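Local coordinates for protein tartronate semialdehyde reductase (Salmonella typhimurium, PDB 1VPD) that probably reduces tartronate semialdehyde to D-glycerate with NADH or NADPH, the last step in turning galactarate into D-glycerate, at residues V94-S99 with D149-L154. Numbering follows the deposited sequence.
Sequences VLIDMS and DKYYDL
Asp97 OD1, at the end of strand 94-97, is gripped three times: Ser99 OG donates to its syn lone pair at 2.6 Å, Ser99 N reaches OD1 from above the carboxylate plane at 3.1 Å, closing an Asx turn, and Thr67 OG1 of the neighbouring strand adds a third hydrogen bond. Helix 72-80 touches Asp97 and Ser99 through Val75. The alternate residues, Val94 and Ile96, point the other way, toward helix 145-156, and no hydrogen bond links 94-99 to 149-154. The side chains of Val94 and Tyr151 come from opposite directions, and Val94 CG2 meets the ring obliquely at Tyr151 CE2, 3.6 Å away. Ile96 stretches its chain out fully (chi2 177°), which carries CD1 to 3.8 Å from Tyr151 CB. The same Ile96 methyl lies 4.2 Å from Leu154 CD2, three residues further along the helix. Lys150 CG rests over one face of the Tyr151 ring, toward its rim, while Val64 and Met6 also touch this tyrosine. With the segment axes 11.2 Å apart and inclined at 54°, a buried apolar layer joins helix to sheet. Strand 94-97 runs parallel between 64-67 and 119-126, with helices on both faces, as in Rossmann-type NAD-binding domains of HIBADH-related enzymes.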
ATOM      1  N   VAL A  94      -4.213   3.153  20.660  1.00 18.29           N
ATOM      2  CA  VAL A  94      -4.739   2.612  19.406  1.00 17.94           C
ATOM      3  C   VAL A  94      -3.618   2.490  18.384  1.00 17.31           C
ATOM      4  O   VAL A  94      -2.864   3.443  18.182  1.00 16.82           O
ATOM      5  CB  VAL A  94      -5.828   3.525  18.832  1.00 18.69           C
ATOM      6  CG1 VAL A  94      -6.352   2.992  17.482  1.00 19.68           C
ATOM      7  CG2 VAL A  94      -6.989   3.717  19.860  1.00 19.94           C
ATOM      8  N   LEU A  95      -3.528   1.326  17.730  1.00 16.49           N
ATOM      9  CA  LEU A  95      -2.679   1.144  16.553  1.00 16.03           C
ATOM     10  C   LEU A  95      -3.563   1.198  15.317  1.00 15.56           C
ATOM     11  O   LEU A  95      -4.540   0.445  15.230  1.00 16.33           O
ATOM     12  CB  LEU A  95      -1.955  -0.194  16.584  1.00 16.05           C
ATOM     13  CG  LEU A  95      -1.241  -0.634  15.288  1.00 16.29           C
ATOM     14  CD1 LEU A  95      -0.118   0.312  14.927  1.00 16.98           C
ATOM     15  CD2 LEU A  95      -0.706  -2.048  15.454  1.00 17.18           C
ATOM     16  N   ILE A  96      -3.221   2.083  14.393  1.00 15.05           N
ATOM     17  CA  ILE A  96      -3.811   2.115  13.061  1.00 14.70           C
ATOM     18  C   ILE A  96      -2.743   1.585  12.125  1.00 14.30           C
ATOM     19  O   ILE A  96      -1.806   2.299  11.729  1.00 14.15           O
ATOM     20  CB  ILE A  96      -4.281   3.529  12.656  1.00 14.82           C
ATOM     21  CG1 ILE A  96      -5.280   4.090  13.670  1.00 15.54           C
ATOM     22  CG2 ILE A  96      -4.958   3.523  11.271  1.00 15.87           C
ATOM     23  CD1 ILE A  96      -5.716   5.485  13.349  1.00 17.61           C
ATOM     24  N   ASP A  97      -2.836   0.309  11.791  1.00 13.79           N
ATOM     25  CA  ASP A  97      -1.873  -0.257  10.848  1.00 13.89           C
ATOM     26  C   ASP A  97      -2.390  -0.022   9.443  1.00 13.45           C
ATOM     27  O   ASP A  97      -3.451  -0.531   9.073  1.00 14.13           O
ATOM     28  CB  ASP A  97      -1.649  -1.751  11.105  1.00 13.81           C
ATOM     29  CG  ASP A  97      -0.615  -2.354  10.176  1.00 14.79           C
ATOM     30  OD1 ASP A  97       0.276  -1.599   9.664  1.00 13.62           O
ATOM     31  OD2 ASP A  97      -0.634  -3.580   9.914  1.00 15.24           O
HETATM   32  N   MSE A  98      -1.640   0.753   8.670  1.00 13.14           N
HETATM   33  CA  MSE A  98      -1.994   1.097   7.302  1.00 13.16           C
HETATM   34  C   MSE A  98      -1.201   0.282   6.275  1.00 13.06           C
HETATM   35  O   MSE A  98      -1.302   0.520   5.068  1.00 13.46           O
HETATM   36  CB  MSE A  98      -1.818   2.602   7.093  1.00 13.61           C
HETATM   37  CG  MSE A  98      -2.697   3.409   8.092  1.00 15.40           C
HETATM   38 SE   MSE A  98      -2.771   5.320   7.838  0.86 20.01          SE
HETATM   39  CE  MSE A  98      -4.207   5.393   6.531  1.00 18.98           C
ATOM     40  N   SER A  99      -0.461  -0.705   6.764  1.00 12.99           N
ATOM     41  CA  SER A  99       0.266  -1.663   5.930  1.00 12.91           C
ATOM     42  C   SER A  99      -0.704  -2.590   5.214  1.00 12.72           C
ATOM     43  O   SER A  99      -1.800  -2.886   5.702  1.00 13.45           O
ATOM     44  CB  SER A  99       1.187  -2.522   6.800  1.00 13.00           C
ATOM     45  OG  SER A  99       1.953  -1.740   7.711  1.00 12.74           O
ATOM     46  N   ASP A 149     -14.657   5.810  14.028  1.00 20.02           N
ATOM     47  CA  ASP A 149     -15.265   7.135  14.100  1.00 21.24           C
ATOM     48  C   ASP A 149     -14.349   8.118  14.815  1.00 21.23           C
ATOM     49  O   ASP A 149     -14.207   9.257  14.392  1.00 21.90           O
ATOM     50  CB  ASP A 149     -16.619   7.072  14.828  1.00 21.69           C
ATOM     51  CG  ASP A 149     -17.716   6.483  13.983  1.00 23.87           C
ATOM     52  OD1 ASP A 149     -17.565   6.379  12.738  1.00 24.74           O
ATOM     53  OD2 ASP A 149     -18.790   6.100  14.491  1.00 26.51           O
ATOM     54  N   LYS A 150     -13.686   7.657  15.866  1.00 21.83           N
ATOM     55  CA  LYS A 150     -12.812   8.517  16.647  1.00 22.64           C
ATOM     56  C   LYS A 150     -11.618   9.019  15.849  1.00 21.76           C
ATOM     57  O   LYS A 150     -11.206  10.155  16.015  1.00 20.79           O
ATOM     58  CB  LYS A 150     -12.341   7.798  17.902  1.00 23.79           C
ATOM     59  CG  LYS A 150     -11.477   8.670  18.797  1.00 26.74           C
ATOM     60  CD  LYS A 150     -11.257   8.025  20.137  1.00 30.51           C
ATOM     61  CE  LYS A 150     -10.573   9.005  21.082  1.00 33.16           C
ATOM     62  NZ  LYS A 150     -10.297   8.358  22.385  1.00 34.67           N
ATOM     63  N   TYR A 151     -11.088   8.184  14.949  1.00 20.90           N
ATOM     64  CA  TYR A 151      -9.898   8.530  14.186  1.00 20.44           C
ATOM     65  C   TYR A 151     -10.160   8.779  12.707  1.00 19.90           C
ATOM     66  O   TYR A 151      -9.220   8.914  11.930  1.00 19.73           O
ATOM     67  CB  TYR A 151      -8.809   7.473  14.411  1.00 20.29           C
ATOM     68  CG  TYR A 151      -8.322   7.516  15.837  1.00 21.84           C
ATOM     69  CD1 TYR A 151      -7.537   8.568  16.269  1.00 24.18           C
ATOM     70  CD2 TYR A 151      -8.699   6.552  16.758  1.00 24.22           C
ATOM     71  CE1 TYR A 151      -7.104   8.656  17.587  1.00 25.45           C
ATOM     72  CE2 TYR A 151      -8.266   6.628  18.090  1.00 26.02           C
ATOM     73  CZ  TYR A 151      -7.464   7.684  18.479  1.00 26.37           C
ATOM     74  OH  TYR A 151      -7.032   7.805  19.774  1.00 29.95           O
ATOM     75  N   TYR A 152     -11.426   8.950  12.341  1.00 20.09           N
ATOM     76  CA  TYR A 152     -11.789   9.274  10.967  1.00 19.99           C
ATOM     77  C   TYR A 152     -11.063  10.520  10.478  1.00 20.07           C
ATOM     78  O   TYR A 152     -10.483  10.512   9.414  1.00 19.34           O
ATOM     79  CB  TYR A 152     -13.324   9.418  10.805  1.00 20.26           C
ATOM     80  CG  TYR A 152     -13.731   9.859   9.417  1.00 20.36           C
ATOM     81  CD1 TYR A 152     -13.979   8.926   8.414  1.00 20.77           C
ATOM     82  CD2 TYR A 152     -13.809  11.208   9.086  1.00 21.85           C
ATOM     83  CE1 TYR A 152     -14.332   9.331   7.130  1.00 20.95           C
ATOM     84  CE2 TYR A 152     -14.146  11.618   7.811  1.00 22.72           C
ATOM     85  CZ  TYR A 152     -14.410  10.671   6.833  1.00 22.51           C
ATOM     86  OH  TYR A 152     -14.740  11.082   5.571  1.00 23.04           O
ATOM     87  N   ASP A 153     -11.101  11.617  11.242  1.00 20.15           N
ATOM     88  CA  ASP A 153     -10.477  12.850  10.796  1.00 19.93           C
ATOM     89  C   ASP A 153      -8.982  12.700  10.607  1.00 18.77           C
ATOM     90  O   ASP A 153      -8.427  13.249   9.678  1.00 18.86           O
ATOM     91  CB  ASP A 153     -10.736  14.003  11.780  1.00 20.91           C
ATOM     92  CG  ASP A 153     -12.185  14.473  11.778  1.00 23.67           C
ATOM     93  OD1 ASP A 153     -12.949  14.221  10.819  1.00 24.15           O
ATOM     94  OD2 ASP A 153     -12.653  15.135  12.733  1.00 26.23           O
ATOM     95  N   LEU A 154      -8.328  11.963  11.496  1.00 17.91           N
ATOM     96  CA  LEU A 154      -6.893  11.754  11.402  1.00 17.98           C
ATOM     97  C   LEU A 154      -6.580  11.013  10.094  1.00 17.94           C
ATOM     98  O   LEU A 154      -5.683  11.398   9.351  1.00 17.10           O
ATOM     99  CB  LEU A 154      -6.408  10.911  12.582  1.00 17.86           C
ATOM    100  CG  LEU A 154      -4.943  10.443  12.520  1.00 18.01           C
ATOM    101  CD1 LEU A 154      -3.980  11.615  12.476  1.00 19.46           C
ATOM    102  CD2 LEU A 154      -4.613   9.525  13.670  1.00 18.61           C
TER